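Local coordinates for DNA primase (Aquifex aeolicus, PDB 2AU3), which probably synthesises the short RNA primers that DNA polymerase extends during DNA replication, using a zinc-binding domain and an RNA polymerase core, at residues A[9-14]-A[77-82]; A[24-27]-A[32-35]; A[102-107]-A[164-169]; A[141-146]-A[258-263]; A[282-287]-A[312-317]. One frame throughout, in Å; residues are numbered along the deposited sequence.

Overall arrangement
Contacts 1 and 2 both belong to the zinc-binding domain, contact 2 nested within the loop that contact 1 closes. Their centres lie 21 Å apart. The side chain of Thr35 in contact 2 is about 9 Å from the bound zinc ion. Contact 1 touches contact 3 directly: Arg11 is salt-bridged to Glu103, and Tyr79 and Phe80 pack on Val107. Contact 4 joins the N-terminal part of the catalytic core to the Toprim domain, and its segments alternate along the chain with those of contact 3. Contact 5 lies wholly within the Toprim domain, its centre 25 Å from that of contact 4. Contacts 4 and 5 are both away from the predicted magnesium-binding residues.

Contact 1 (A[9-14]-A[77-82]); sequences ELRREI and ISYFEA
The last turns of helix 6-13, with Arg11, face the first turn of helix 79-90, with Tyr79, and the backbones stay apart while two long side chains span the distance. Arg11 and Tyr79 cross at about a right angle. The arginine reaches the phenol oxygen side-on with two nitrogens. Its NH2 donates to Tyr79 OH at 3.0 Å, and its NE donates to the same Tyr79 OH at 3.2 Å. The oxygen lies in the guanidinium plane, on the side where NE and NH2 both point, and takes both N-H groups. The guanidinium and ring planes are 54° apart, and no stack forms. Tyr79 sends its ring away from its own backbone N, with CG anti to it (chi1 -174°), and this carries the hydroxyl out to the arginine. The same hydroxyl is also hydrogen-bonded to Asp66 OD2. Arg11 NH1 is salt-bridged to Glu103 on helix 101-122. The arginine is therefore held at its NE edge by the tyrosine and at NH1 by an acid. A leucine in place of Arg11 would probably leave Glu103 without its charged mate and Tyr79 OH without the two N-H groups that grip it. At the start of helix 79-90, Ser78 is the N-cap. Glu81 N donates to Ser78 OG at 2.9 Å, and Ser78 N donates to Glu81 OE1 at 2.8 Å in a nearly straight bond (176°) that uses the anti lone pair. This reciprocal pair is a capping box. It fixes the turn that carries Tyr79, within a helix-to-helix polar link at the surface of the zinc-binding domain.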
# COMPACT_ATOMS: atom_id res chain seq x y z
N GLU A 9 7.01 -15.61 20.51
CA GLU A 9 6.47 -16.83 21.11
C GLU A 9 5.12 -16.55 21.78
O GLU A 9 4.19 -17.34 21.68
CB GLU A 9 7.48 -17.41 22.11
CG GLU A 9 8.73 -17.99 21.46
CD GLU A 9 8.43 -19.10 20.43
OE1 GLU A 9 7.64 -20.05 20.74
OE2 GLU A 9 9.02 -19.05 19.32
N LEU A 10 5.01 -15.41 22.45
CA LEU A 10 3.72 -15.03 23.04
C LEU A 10 2.68 -14.87 21.95
O LEU A 10 1.58 -15.40 22.07
CB LEU A 10 3.83 -13.74 23.85
CG LEU A 10 2.52 -13.20 24.43
CD1 LEU A 10 1.79 -14.26 25.28
CD2 LEU A 10 2.74 -11.91 25.21
N ARG A 11 3.01 -14.14 20.90
CA ARG A 11 2.02 -13.87 19.88
C ARG A 11 1.52 -15.16 19.23
O ARG A 11 0.33 -15.28 18.98
CB ARG A 11 2.55 -12.95 18.81
CG ARG A 11 2.83 -11.55 19.27
CD ARG A 11 3.84 -10.91 18.40
NE ARG A 11 3.82 -9.47 18.54
CZ ARG A 11 4.85 -8.70 18.26
NH1 ARG A 11 5.98 -9.26 17.81
NH2 ARG A 11 4.74 -7.39 18.39
N ARG A 12 2.43 -16.09 18.95
CA ARG A 12 2.05 -17.40 18.38
C ARG A 12 1.03 -18.17 19.26
O ARG A 12 0.07 -18.76 18.75
CB ARG A 12 3.28 -18.27 18.13
CG ARG A 12 4.20 -17.79 16.98
CD ARG A 12 5.62 -18.43 17.03
NE ARG A 12 6.50 -17.94 15.96
CZ ARG A 12 6.55 -18.45 14.73
NH1 ARG A 12 5.78 -19.47 14.39
NH2 ARG A 12 7.38 -17.93 13.83
N GLU A 13 1.23 -18.12 20.57
CA GLU A 13 0.39 -18.84 21.52
C GLU A 13 -1.01 -18.24 21.70
O GLU A 13 -1.96 -18.97 22.02
CB GLU A 13 1.11 -18.91 22.87
CG GLU A 13 0.37 -19.71 23.93
CD GLU A 13 0.57 -21.22 23.78
OE1 GLU A 13 1.22 -21.66 22.79
OE2 GLU A 13 0.07 -21.95 24.65
N ILE A 14 -1.14 -16.92 21.53
CA ILE A 14 -2.44 -16.26 21.75
C ILE A 14 -3.40 -16.54 20.60
O ILE A 14 -2.98 -16.61 19.45
CB ILE A 14 -2.29 -14.73 21.89
CG1 ILE A 14 -1.57 -14.37 23.19
CG2 ILE A 14 -3.64 -14.08 21.89
CD1 ILE A 14 -0.86 -13.02 23.10
N ILE A 77 -3.11 0.91 28.48
CA ILE A 77 -1.72 0.64 28.84
C ILE A 77 -0.90 0.48 27.57
O ILE A 77 -1.45 0.43 26.45
CB ILE A 77 -1.57 -0.65 29.77
CG1 ILE A 77 -1.99 -1.94 29.03
CG2 ILE A 77 -2.34 -0.50 31.09
CD1 ILE A 77 -2.23 -3.18 29.99
N SER A 78 0.41 0.40 27.72
CA SER A 78 1.27 0.28 26.56
C SER A 78 1.16 -1.12 25.95
O SER A 78 0.77 -2.10 26.61
CB SER A 78 2.72 0.56 26.95
OG SER A 78 3.27 -0.59 27.57
N TYR A 79 1.51 -1.20 24.69
CA TYR A 79 1.54 -2.48 24.00
C TYR A 79 2.27 -3.54 24.85
O TYR A 79 1.74 -4.64 25.10
CB TYR A 79 2.17 -2.31 22.62
CG TYR A 79 2.11 -3.54 21.78
CD1 TYR A 79 1.03 -3.79 20.93
CD2 TYR A 79 3.14 -4.47 21.82
CE1 TYR A 79 0.98 -4.95 20.15
CE2 TYR A 79 3.10 -5.63 21.07
CZ TYR A 79 2.02 -5.86 20.23
OH TYR A 79 2.00 -7.02 19.48
N PHE A 80 3.48 -3.22 25.29
CA PHE A 80 4.29 -4.18 26.05
C PHE A 80 3.83 -4.44 27.49
O PHE A 80 3.96 -5.57 28.01
CB PHE A 80 5.76 -3.80 25.99
CG PHE A 80 6.37 -3.94 24.62
CD1 PHE A 80 6.37 -5.18 23.97
CD2 PHE A 80 6.93 -2.84 23.98
CE1 PHE A 80 6.92 -5.32 22.70
CE2 PHE A 80 7.47 -2.97 22.69
CZ PHE A 80 7.48 -4.22 22.06
N GLU A 81 3.22 -3.43 28.11
CA GLU A 81 2.43 -3.65 29.32
C GLU A 81 1.30 -4.68 29.09
O GLU A 81 1.09 -5.59 29.90
CB GLU A 81 1.86 -2.33 29.87
CG GLU A 81 2.89 -1.47 30.60
CD GLU A 81 2.34 -0.11 31.06
OE1 GLU A 81 1.63 0.57 30.29
OE2 GLU A 81 2.65 0.29 32.21
N ALA A 82 0.57 -4.53 28.00
CA ALA A 82 -0.49 -5.49 27.63
C ALA A 82 0.10 -6.85 27.35
O ALA A 82 -0.48 -7.88 27.72
CB ALA A 82 -1.26 -4.99 26.40

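Contact 2 (A[24-27]-A[32-35]); sequences LNLE and NYRT
Leu26 lays its CB against Tyr33, with Leu26 CB 3.9 Å from Tyr33 CB, and the two side chains cross at about a right angle. The contact lies where the chain enters the edge hairpin of the zinc ribbon's antiparallel sheet. Strand 27-29 is outermost, and strand 32-35 follows it and also pairs with strand 47-50. Glu27 and Arg34 form a hydrogen-bonded pair. Glu27 N donates to Arg34 O at 3.0 Å, and Arg34 N returns a bond to Glu27 O at 2.9 Å. Glu27 O also receives a CA-H contact from Tyr33 CA at 3.2 Å. The hairpin is extended toward Asn25 by a side chain: Thr35 OG1 donates to Asn25 O at 2.7 Å, tilted 34° from the carbonyl plane. Thr35 OG1 is anti to its backbone N (chi1 -175°), and the methyl takes the position between N and the carbonyl carbon. That methyl, CG2, meets Leu24 CD1 at 3.7 Å and Leu26 CD2 at 3.8 Å. A glycine at Thr35 would probably leave Asn25 O without this donor and open a gap beside both leucines. Leu24 and Thr35 also touch Phe47 of the next strand, so this apolar patch continues across the sheet. On the face that carries Glu27 and Arg34, the two side chains lie alongside each other and point the same way. Their carboxylate and guanidinium planes are 66° apart. The salt bridge is long, with Glu27 OE1 3.5 Å from Arg34 NH2, and a water bridges the same Glu27 OE1 to Arg34 NE.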
# COMPACT_ATOMS: atom_id res chain seq x y z
N LEU A 24 -15.54 -8.65 25.25
CA LEU A 24 -16.72 -8.34 24.44
C LEU A 24 -17.63 -9.54 24.15
O LEU A 24 -17.19 -10.70 24.12
CB LEU A 24 -16.31 -7.65 23.13
CG LEU A 24 -15.32 -6.48 23.23
CD1 LEU A 24 -14.90 -5.95 21.85
CD2 LEU A 24 -15.87 -5.36 24.12
N ASN A 25 -18.91 -9.23 23.94
CA ASN A 25 -19.87 -10.20 23.43
C ASN A 25 -19.70 -10.33 21.92
O ASN A 25 -20.09 -9.44 21.17
CB ASN A 25 -21.31 -9.76 23.75
CG ASN A 25 -21.48 -9.32 25.19
OD1 ASN A 25 -21.25 -10.10 26.11
ND2 ASN A 25 -21.90 -8.08 25.39
N LEU A 26 -19.14 -11.45 21.49
CA LEU A 26 -18.83 -11.64 20.08
C LEU A 26 -19.89 -12.52 19.46
O LEU A 26 -20.21 -13.60 19.99
CB LEU A 26 -17.43 -12.24 19.90
CG LEU A 26 -16.21 -11.40 20.33
CD1 LEU A 26 -14.94 -12.18 20.11
CD2 LEU A 26 -16.15 -10.07 19.60
N GLU A 27 -20.47 -12.05 18.36
CA GLU A 27 -21.40 -12.85 17.57
C GLU A 27 -20.66 -13.37 16.34
O GLU A 27 -19.95 -12.62 15.69
CB GLU A 27 -22.58 -12.01 17.08
CG GLU A 27 -23.64 -12.85 16.36
CD GLU A 27 -24.53 -12.05 15.41
OE1 GLU A 27 -24.35 -10.81 15.31
OE2 GLU A 27 -25.42 -12.68 14.77
N ASN A 32 -15.98 -14.83 10.74
CA ASN A 32 -15.50 -13.77 11.59
C ASN A 32 -16.41 -13.63 12.82
O ASN A 32 -17.43 -14.32 12.92
CB ASN A 32 -15.42 -12.44 10.82
CG ASN A 32 -14.44 -12.51 9.64
OD1 ASN A 32 -13.25 -12.76 9.82
ND2 ASN A 32 -14.95 -12.31 8.43
N TYR A 33 -16.01 -12.76 13.75
CA TYR A 33 -16.89 -12.35 14.84
C TYR A 33 -17.07 -10.86 14.76
O TYR A 33 -16.19 -10.15 14.28
CB TYR A 33 -16.30 -12.72 16.20
CG TYR A 33 -16.25 -14.20 16.44
CD1 TYR A 33 -17.32 -14.86 17.02
CD2 TYR A 33 -15.12 -14.94 16.10
CE1 TYR A 33 -17.28 -16.23 17.25
CE2 TYR A 33 -15.07 -16.31 16.33
CZ TYR A 33 -16.15 -16.95 16.91
OH TYR A 33 -16.14 -18.32 17.12
N ARG A 34 -18.23 -10.38 15.19
CA ARG A 34 -18.47 -8.96 15.23
C ARG A 34 -19.21 -8.58 16.50
O ARG A 34 -19.87 -9.42 17.14
CB ARG A 34 -19.22 -8.48 13.98
CG ARG A 34 -20.70 -8.65 14.09
CD ARG A 34 -21.54 -7.84 13.11
NE ARG A 34 -22.95 -8.20 13.30
CZ ARG A 34 -23.85 -8.28 12.34
NH1 ARG A 34 -23.53 -8.02 11.09
NH2 ARG A 34 -25.09 -8.63 12.64
N THR A 35 -19.08 -7.31 16.87
CA THR A 35 -19.70 -6.76 18.06
C THR A 35 -19.67 -5.23 17.92
O THR A 35 -19.20 -4.72 16.89
CB THR A 35 -18.95 -7.25 19.33
OG1 THR A 35 -19.63 -6.81 20.52
CG2 THR A 35 -17.59 -6.61 19.45
O HOH W 1 -22.85 -8.11 16.32

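Contact 3 (A[102-107]-A[164-169]); sequences DEKVYV and LEAYLE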
# COMPACT_ATOMS: atom_id res chain seq x y z
N ASP A 102 14.50 -3.65 17.86
CA ASP A 102 13.90 -4.09 16.62
C ASP A 102 12.38 -4.26 16.72
O ASP A 102 11.64 -3.68 15.94
CB ASP A 102 14.59 -5.39 16.23
CG ASP A 102 14.21 -5.86 14.86
OD1 ASP A 102 13.94 -5.00 14.00
OD2 ASP A 102 14.20 -7.07 14.55
N GLU A 103 11.94 -5.07 17.68
CA GLU A 103 10.52 -5.23 18.00
C GLU A 103 9.84 -3.89 18.34
O GLU A 103 8.69 -3.64 17.95
CB GLU A 103 10.38 -6.16 19.21
CG GLU A 103 9.25 -7.17 19.12
CD GLU A 103 9.34 -8.06 17.90
OE1 GLU A 103 10.23 -8.94 17.87
OE2 GLU A 103 8.52 -7.87 16.98
N LYS A 104 10.55 -3.04 19.09
CA LYS A 104 9.99 -1.77 19.54
C LYS A 104 9.77 -0.82 18.37
O LYS A 104 8.82 -0.05 18.39
CB LYS A 104 10.87 -1.09 20.59
CG LYS A 104 10.99 -1.81 21.93
CD LYS A 104 11.94 -1.03 22.89
CE LYS A 104 12.93 -0.11 22.10
NZ LYS A 104 13.97 0.61 22.92
N VAL A 105 10.67 -0.85 17.40
CA VAL A 105 10.52 -0.04 16.18
C VAL A 105 9.14 -0.28 15.52
O VAL A 105 8.36 0.65 15.30
CB VAL A 105 11.72 -0.29 15.22
CG1 VAL A 105 11.48 0.30 13.80
CG2 VAL A 105 13.00 0.32 15.82
N TYR A 106 8.81 -1.56 15.30
CA TYR A 106 7.54 -1.90 14.65
C TYR A 106 6.37 -1.50 15.52
O TYR A 106 5.34 -1.04 15.02
CB TYR A 106 7.49 -3.40 14.32
CG TYR A 106 8.40 -3.76 13.17
CD1 TYR A 106 8.02 -3.50 11.84
CD2 TYR A 106 9.66 -4.32 13.40
CE1 TYR A 106 8.86 -3.81 10.76
CE2 TYR A 106 10.52 -4.61 12.33
CZ TYR A 106 10.12 -4.36 11.01
OH TYR A 106 10.97 -4.65 9.95
N VAL A 107 6.52 -1.65 16.83
CA VAL A 107 5.46 -1.27 17.73
C VAL A 107 5.29 0.25 17.72
O VAL A 107 4.17 0.74 17.79
CB VAL A 107 5.66 -1.82 19.17
CG1 VAL A 107 4.74 -1.11 20.19
CG2 VAL A 107 5.41 -3.32 19.19
N LEU A 164 10.17 6.18 22.13
CA LEU A 164 10.85 7.29 21.44
C LEU A 164 12.18 6.85 20.81
O LEU A 164 12.46 7.12 19.65
CB LEU A 164 11.10 8.44 22.40
CG LEU A 164 11.79 9.67 21.80
CD1 LEU A 164 11.03 10.17 20.53
CD2 LEU A 164 11.89 10.77 22.84
N GLU A 165 12.99 6.18 21.60
CA GLU A 165 14.31 5.78 21.15
C GLU A 165 14.21 4.77 19.99
O GLU A 165 14.89 4.91 18.98
CB GLU A 165 15.11 5.19 22.31
CG GLU A 165 15.39 6.19 23.43
CD GLU A 165 14.25 6.32 24.44
OE1 GLU A 165 13.21 5.63 24.29
OE2 GLU A 165 14.40 7.13 25.39
N ALA A 166 13.31 3.80 20.10
CA ALA A 166 13.03 2.94 18.95
C ALA A 166 12.57 3.74 17.74
O ALA A 166 13.04 3.49 16.63
CB ALA A 166 12.00 1.91 19.30
N TYR A 167 11.65 4.68 17.94
CA TYR A 167 11.08 5.41 16.81
C TYR A 167 12.15 6.23 16.07
O TYR A 167 12.06 6.40 14.86
CB TYR A 167 9.89 6.31 17.22
CG TYR A 167 9.10 6.79 16.00
CD1 TYR A 167 8.45 5.87 15.17
CD2 TYR A 167 9.06 8.14 15.65
CE1 TYR A 167 7.73 6.28 14.04
CE2 TYR A 167 8.35 8.56 14.50
CZ TYR A 167 7.69 7.60 13.70
OH TYR A 167 6.97 7.98 12.59
N LEU A 168 13.15 6.70 16.82
CA LEU A 168 14.24 7.51 16.27
C LEU A 168 15.05 6.77 15.22
O LEU A 168 15.57 7.37 14.30
CB LEU A 168 15.17 8.02 17.40
CG LEU A 168 14.64 9.16 18.28
CD1 LEU A 168 15.46 9.36 19.57
CD2 LEU A 168 14.53 10.49 17.48
N GLU A 169 15.14 5.44 15.36
CA GLU A 169 15.74 4.61 14.33
C GLU A 169 15.03 4.66 12.96
O GLU A 169 15.61 4.23 11.97
CB GLU A 169 15.84 3.14 14.80
CG GLU A 169 16.79 2.91 15.97
CD GLU A 169 18.26 3.00 15.57
OE1 GLU A 169 18.59 2.71 14.39
OE2 GLU A 169 19.09 3.37 16.44
O HOH W 2 12.04 3.03 22.83
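Lys104 meets Ala166 twice along its chain. Its CB presses on Ala166 CB at 3.5 Å, tighter than a usual carbon contact, and its CE comes back to Ala166 CB at 3.6 Å. The return is made by a bend at chi3 (-23°), close to eclipsed, which folds the aliphatic chain round the methyl group. Beyond the bend, Lys104 NZ donates to a water at 3.1 Å. That water in turn donates to Glu165 OE1 and accepts from Ala166 N, near the start of helix 164-168. Lys104 and Glu165 are thus joined through water and not by direct charge contact. Here helix 101-122, the helix after 79-90 in the chain, packs on the short helix 164-168 of the catalytic core. The backbones are close, with Val105 CA only 4.8 Å from Ala166 CA, a spacing that the small alanine permits. Val105 sets CG1 anti to its backbone N (chi1 168°), which turns CG2 toward the other helix. Val105 CG2 lies 3.3 Å from Ala166 O and 4.1 Å from Glu169 CB. Glu169 bends at chi2, and its carboxylate leads away from Val105. Tyr167 packs on Ala108, Leu109 and Val112, further along helix 101-122.

Contact 4 (A[141-146]-A[258-263]); sequences RKFDLG and RLFSEG
This contact is a buried aromatic pair at the junction between the N-terminal part of the primase catalytic core and the Toprim domain. Phe143, just past helix 137-142, meets Phe260 near the end of helix 253-261. The rings make a T-shaped (edge-to-face) stack, with centroids 4.9 Å apart and planes at 81°. Phe143 supplies the edge. Its CZ sits over the centre of the Phe260 ring, and its CE2 is 3.7 Å from Phe260 CD2. Phe143 has CG anti to its carbonyl carbon (chi1 -81°), which points the ring end-on at its partner. From the same segment, Lys142 crosses the Phe260 side chain at about a right angle, with Lys142 CE 3.8 Å from Phe260 CE2. Both helices finish in Schellman motifs. Asp144 has positive phi after the first helix, and Gly263 is the C-prime residue of the second, with Gly263 N bonded to Phe260 O at 3.0 Å. The turn that holds Phe260 is further tied by a salt bridge one turn apart, Arg258 NH1 to Glu262 OE2 at 2.9 Å. Arg258 NE has a second acid, Asp330. Behind Phe143, Asp144 is salt-bridged to Arg117, Lys57 and Lys194, and Lys57 belongs to a zinc-binding-domain strand. Glu236 of helix 234-244 touches both phenylalanines and Lys142. Between the two segments the contact is carried by ring and aliphatic carbons. The weakly positive C-H edge of Phe143 meets the electron-rich face of Phe260, which probably favours this near-perpendicular setting of the two rings.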
# COMPACT_ATOMS: atom_id res chain seq x y z
N ARG A 141 -10.35 4.91 6.34
CA ARG A 141 -10.22 4.07 7.52
C ARG A 141 -9.50 2.74 7.27
O ARG A 141 -8.66 2.32 8.09
CB ARG A 141 -11.58 3.79 8.12
CG ARG A 141 -12.19 5.02 8.78
CD ARG A 141 -13.47 4.74 9.51
NE ARG A 141 -14.53 4.24 8.64
CZ ARG A 141 -15.57 4.97 8.19
NH1 ARG A 141 -15.69 6.26 8.52
NH2 ARG A 141 -16.48 4.40 7.41
N LYS A 142 -9.84 2.07 6.16
CA LYS A 142 -9.15 0.84 5.78
C LYS A 142 -7.65 1.03 5.67
O LYS A 142 -6.87 0.16 6.12
CB LYS A 142 -9.67 0.29 4.45
CG LYS A 142 -8.96 -1.00 4.02
CD LYS A 142 -9.53 -1.49 2.70
CE LYS A 142 -8.89 -2.79 2.26
NZ LYS A 142 -9.04 -3.90 3.23
N PHE A 143 -7.26 2.13 5.03
CA PHE A 143 -5.87 2.44 4.75
C PHE A 143 -5.17 3.21 5.88
O PHE A 143 -3.99 3.53 5.76
CB PHE A 143 -5.72 3.19 3.42
CG PHE A 143 -5.75 2.28 2.22
CD1 PHE A 143 -4.56 1.80 1.64
CD2 PHE A 143 -6.95 1.84 1.71
CE1 PHE A 143 -4.60 0.92 0.53
CE2 PHE A 143 -6.99 0.97 0.60
CZ PHE A 143 -5.77 0.52 0.00
N ASP A 144 -5.90 3.47 6.96
CA ASP A 144 -5.32 4.06 8.17
C ASP A 144 -4.77 5.48 7.91
O ASP A 144 -3.79 5.91 8.52
CB ASP A 144 -4.26 3.12 8.80
CG ASP A 144 -4.86 1.82 9.31
OD1 ASP A 144 -4.31 0.74 9.04
OD2 ASP A 144 -5.93 1.78 9.99
N LEU A 145 -5.44 6.22 7.05
CA LEU A 145 -5.08 7.60 6.79
C LEU A 145 -5.05 8.41 8.05
O LEU A 145 -5.91 8.22 8.97
CB LEU A 145 -6.00 8.25 5.77
CG LEU A 145 -6.06 7.57 4.40
CD1 LEU A 145 -6.53 8.60 3.42
CD2 LEU A 145 -4.77 6.95 3.93
N GLY A 146 -4.10 9.33 8.10
CA GLY A 146 -3.96 10.17 9.26
C GLY A 146 -3.60 11.61 8.98
O GLY A 146 -3.67 12.09 7.82
N ARG A 258 -8.32 6.44 -4.75
CA ARG A 258 -9.49 6.75 -5.56
C ARG A 258 -10.09 5.51 -6.20
O ARG A 258 -11.29 5.33 -6.15
CB ARG A 258 -9.14 7.76 -6.66
CG ARG A 258 -9.06 9.19 -6.17
CD ARG A 258 -10.40 9.77 -5.73
NE ARG A 258 -11.18 10.13 -6.91
CZ ARG A 258 -12.41 9.69 -7.17
NH1 ARG A 258 -13.04 8.88 -6.34
NH2 ARG A 258 -13.01 10.07 -8.27
N LEU A 259 -9.26 4.70 -6.86
CA LEU A 259 -9.78 3.46 -7.47
C LEU A 259 -10.41 2.54 -6.41
O LEU A 259 -11.53 2.02 -6.59
CB LEU A 259 -8.67 2.74 -8.27
CG LEU A 259 -8.64 2.97 -9.79
CD1 LEU A 259 -8.33 4.42 -10.14
CD2 LEU A 259 -7.59 2.04 -10.42
N PHE A 260 -9.73 2.40 -5.27
CA PHE A 260 -10.28 1.62 -4.13
C PHE A 260 -11.60 2.23 -3.62
O PHE A 260 -12.53 1.50 -3.26
CB PHE A 260 -9.30 1.60 -2.96
CG PHE A 260 -8.78 0.26 -2.64
CD1 PHE A 260 -7.62 -0.20 -3.25
CD2 PHE A 260 -9.44 -0.55 -1.74
CE1 PHE A 260 -7.15 -1.47 -2.95
CE2 PHE A 260 -8.96 -1.80 -1.43
CZ PHE A 260 -7.81 -2.25 -2.04
N SER A 261 -11.69 3.55 -3.58
CA SER A 261 -12.94 4.25 -3.25
C SER A 261 -14.07 3.87 -4.20
O SER A 261 -15.24 3.92 -3.84
CB SER A 261 -12.74 5.77 -3.25
OG SER A 261 -11.87 6.16 -2.19
N GLU A 262 -13.72 3.48 -5.42
CA GLU A 262 -14.73 3.17 -6.41
C GLU A 262 -14.91 1.66 -6.55
O GLU A 262 -15.54 1.20 -7.50
CB GLU A 262 -14.35 3.81 -7.76
CG GLU A 262 -14.17 5.33 -7.73
CD GLU A 262 -15.46 6.09 -7.43
OE1 GLU A 262 -16.55 5.50 -7.57
OE2 GLU A 262 -15.38 7.30 -7.05
N GLY A 263 -14.35 0.90 -5.61
CA GLY A 263 -14.47 -0.55 -5.62
C GLY A 263 -13.55 -1.29 -6.61
O GLY A 263 -13.79 -2.43 -6.97

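Contact 5 (A[282-287]-A[312-317]); sequences LLSKFT and LSAGVE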
# COMPACT_ATOMS: atom_id res chain seq x y z
N LEU A 282 8.63 -7.96 -7.29
CA LEU A 282 7.69 -8.23 -6.21
C LEU A 282 6.26 -8.43 -6.76
O LEU A 282 5.57 -9.40 -6.42
CB LEU A 282 7.72 -7.12 -5.14
CG LEU A 282 6.61 -7.14 -4.08
CD1 LEU A 282 6.79 -8.35 -3.10
CD2 LEU A 282 6.59 -5.80 -3.29
N LEU A 283 5.83 -7.53 -7.63
CA LEU A 283 4.48 -7.67 -8.21
C LEU A 283 4.32 -9.03 -8.91
O LEU A 283 3.26 -9.67 -8.78
CB LEU A 283 4.17 -6.52 -9.18
CG LEU A 283 2.76 -6.37 -9.78
CD1 LEU A 283 1.64 -6.58 -8.75
CD2 LEU A 283 2.62 -4.97 -10.48
N SER A 284 5.37 -9.47 -9.61
CA SER A 284 5.32 -10.73 -10.37
C SER A 284 5.08 -11.97 -9.50
O SER A 284 4.59 -12.98 -9.98
CB SER A 284 6.56 -10.93 -11.21
OG SER A 284 7.67 -11.21 -10.39
N LYS A 285 5.43 -11.88 -8.23
CA LYS A 285 5.11 -12.95 -7.28
C LYS A 285 3.60 -13.07 -7.02
O LYS A 285 3.15 -14.09 -6.46
CB LYS A 285 5.86 -12.74 -5.94
CG LYS A 285 7.37 -12.58 -6.05
CD LYS A 285 7.98 -12.56 -4.63
CE LYS A 285 9.44 -12.10 -4.59
NZ LYS A 285 9.78 -11.27 -3.35
N PHE A 286 2.81 -12.06 -7.39
CA PHE A 286 1.35 -12.11 -7.11
C PHE A 286 0.52 -12.26 -8.35
O PHE A 286 -0.64 -12.68 -8.28
CB PHE A 286 0.89 -10.88 -6.33
CG PHE A 286 1.51 -10.78 -4.97
CD1 PHE A 286 0.84 -11.27 -3.86
CD2 PHE A 286 2.80 -10.28 -4.82
CE1 PHE A 286 1.43 -11.24 -2.59
CE2 PHE A 286 3.39 -10.24 -3.57
CZ PHE A 286 2.70 -10.72 -2.45
N THR A 287 1.10 -11.90 -9.48
CA THR A 287 0.37 -11.94 -10.72
C THR A 287 1.29 -11.95 -11.94
O THR A 287 2.43 -11.48 -11.87
CB THR A 287 -0.60 -10.74 -10.79
OG1 THR A 287 -1.47 -10.90 -11.91
CG2 THR A 287 0.18 -9.41 -11.08
N LEU A 312 8.07 -6.61 -18.11
CA LEU A 312 8.44 -7.68 -19.03
C LEU A 312 9.56 -8.55 -18.47
O LEU A 312 9.45 -9.77 -18.47
CB LEU A 312 8.75 -7.15 -20.44
CG LEU A 312 7.59 -6.47 -21.17
CD1 LEU A 312 8.06 -5.83 -22.49
CD2 LEU A 312 6.42 -7.45 -21.41
N SER A 313 10.62 -7.93 -17.94
CA SER A 313 11.76 -8.67 -17.39
C SER A 313 11.34 -9.58 -16.24
O SER A 313 11.91 -10.67 -16.07
CB SER A 313 12.84 -7.71 -16.89
OG SER A 313 13.24 -6.84 -17.92
N ALA A 314 10.36 -9.14 -15.47
CA ALA A 314 9.87 -9.91 -14.34
C ALA A 314 8.89 -10.98 -14.81
O ALA A 314 8.39 -11.73 -14.00
CB ALA A 314 9.23 -9.01 -13.31
N GLY A 315 8.61 -11.03 -16.12
CA GLY A 315 7.81 -12.10 -16.70
C GLY A 315 6.31 -11.86 -16.63
O GLY A 315 5.49 -12.78 -16.61
N VAL A 316 5.94 -10.60 -16.59
CA VAL A 316 4.55 -10.25 -16.54
C VAL A 316 4.10 -9.86 -17.96
O VAL A 316 4.86 -9.26 -18.70
CB VAL A 316 4.31 -9.10 -15.54
CG1 VAL A 316 2.87 -8.72 -15.48
CG2 VAL A 316 4.78 -9.54 -14.13
N GLU A 317 2.87 -10.21 -18.32
CA GLU A 317 2.24 -9.69 -19.53
C GLU A 317 1.64 -8.33 -19.22
O GLU A 317 0.96 -8.15 -18.21
CB GLU A 317 1.09 -10.57 -19.96
CG GLU A 317 1.46 -11.90 -20.55
CD GLU A 317 0.33 -12.38 -21.42
OE1 GLU A 317 -0.77 -12.66 -20.87
OE2 GLU A 317 0.53 -12.41 -22.65
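With chi1 at 180°, Val316 holds CG2 beside its backbone N and opposite the carbonyl carbon, facing Ser284. Ser284 in turn places OG between its backbone N and carbonyl carbon (chi1 71°), and its CB faces the other segment. Val316 CG2 therefore rests 3.7 Å from Ser284 CB, and it also lies 3.8 Å from Thr287 O. Ser284 CB comes within 3.4 Å of Ala314 O and 3.9 Å of Ala314 CB. The serine meets its neighbours here through carbon. Its hydroxyl is hydrogen-bonded to Asn281 O, one turn back in its own helix. Its small size lets the two segments come close, with Ser284 CA and Ala314 CA 6.1 Å apart. Helix 298-313 ends in a Schellman motif at Gly315, which has positive phi and whose N bonds to Leu312 O at 2.8 Å. The chain then turns into Val316 and strand 317-321. On the other side, Leu283 O accepts from both Phe286 N and Thr287 N as helix 277-284 gives way to strand 289-293. The contact thus joins two helix-to-strand turns of the Toprim alpha/beta fold. Val316 also packs on Val290, and Glu317 pairs through its backbone with Lys288 and Val290, where strands 289-293 and 317-321 run parallel.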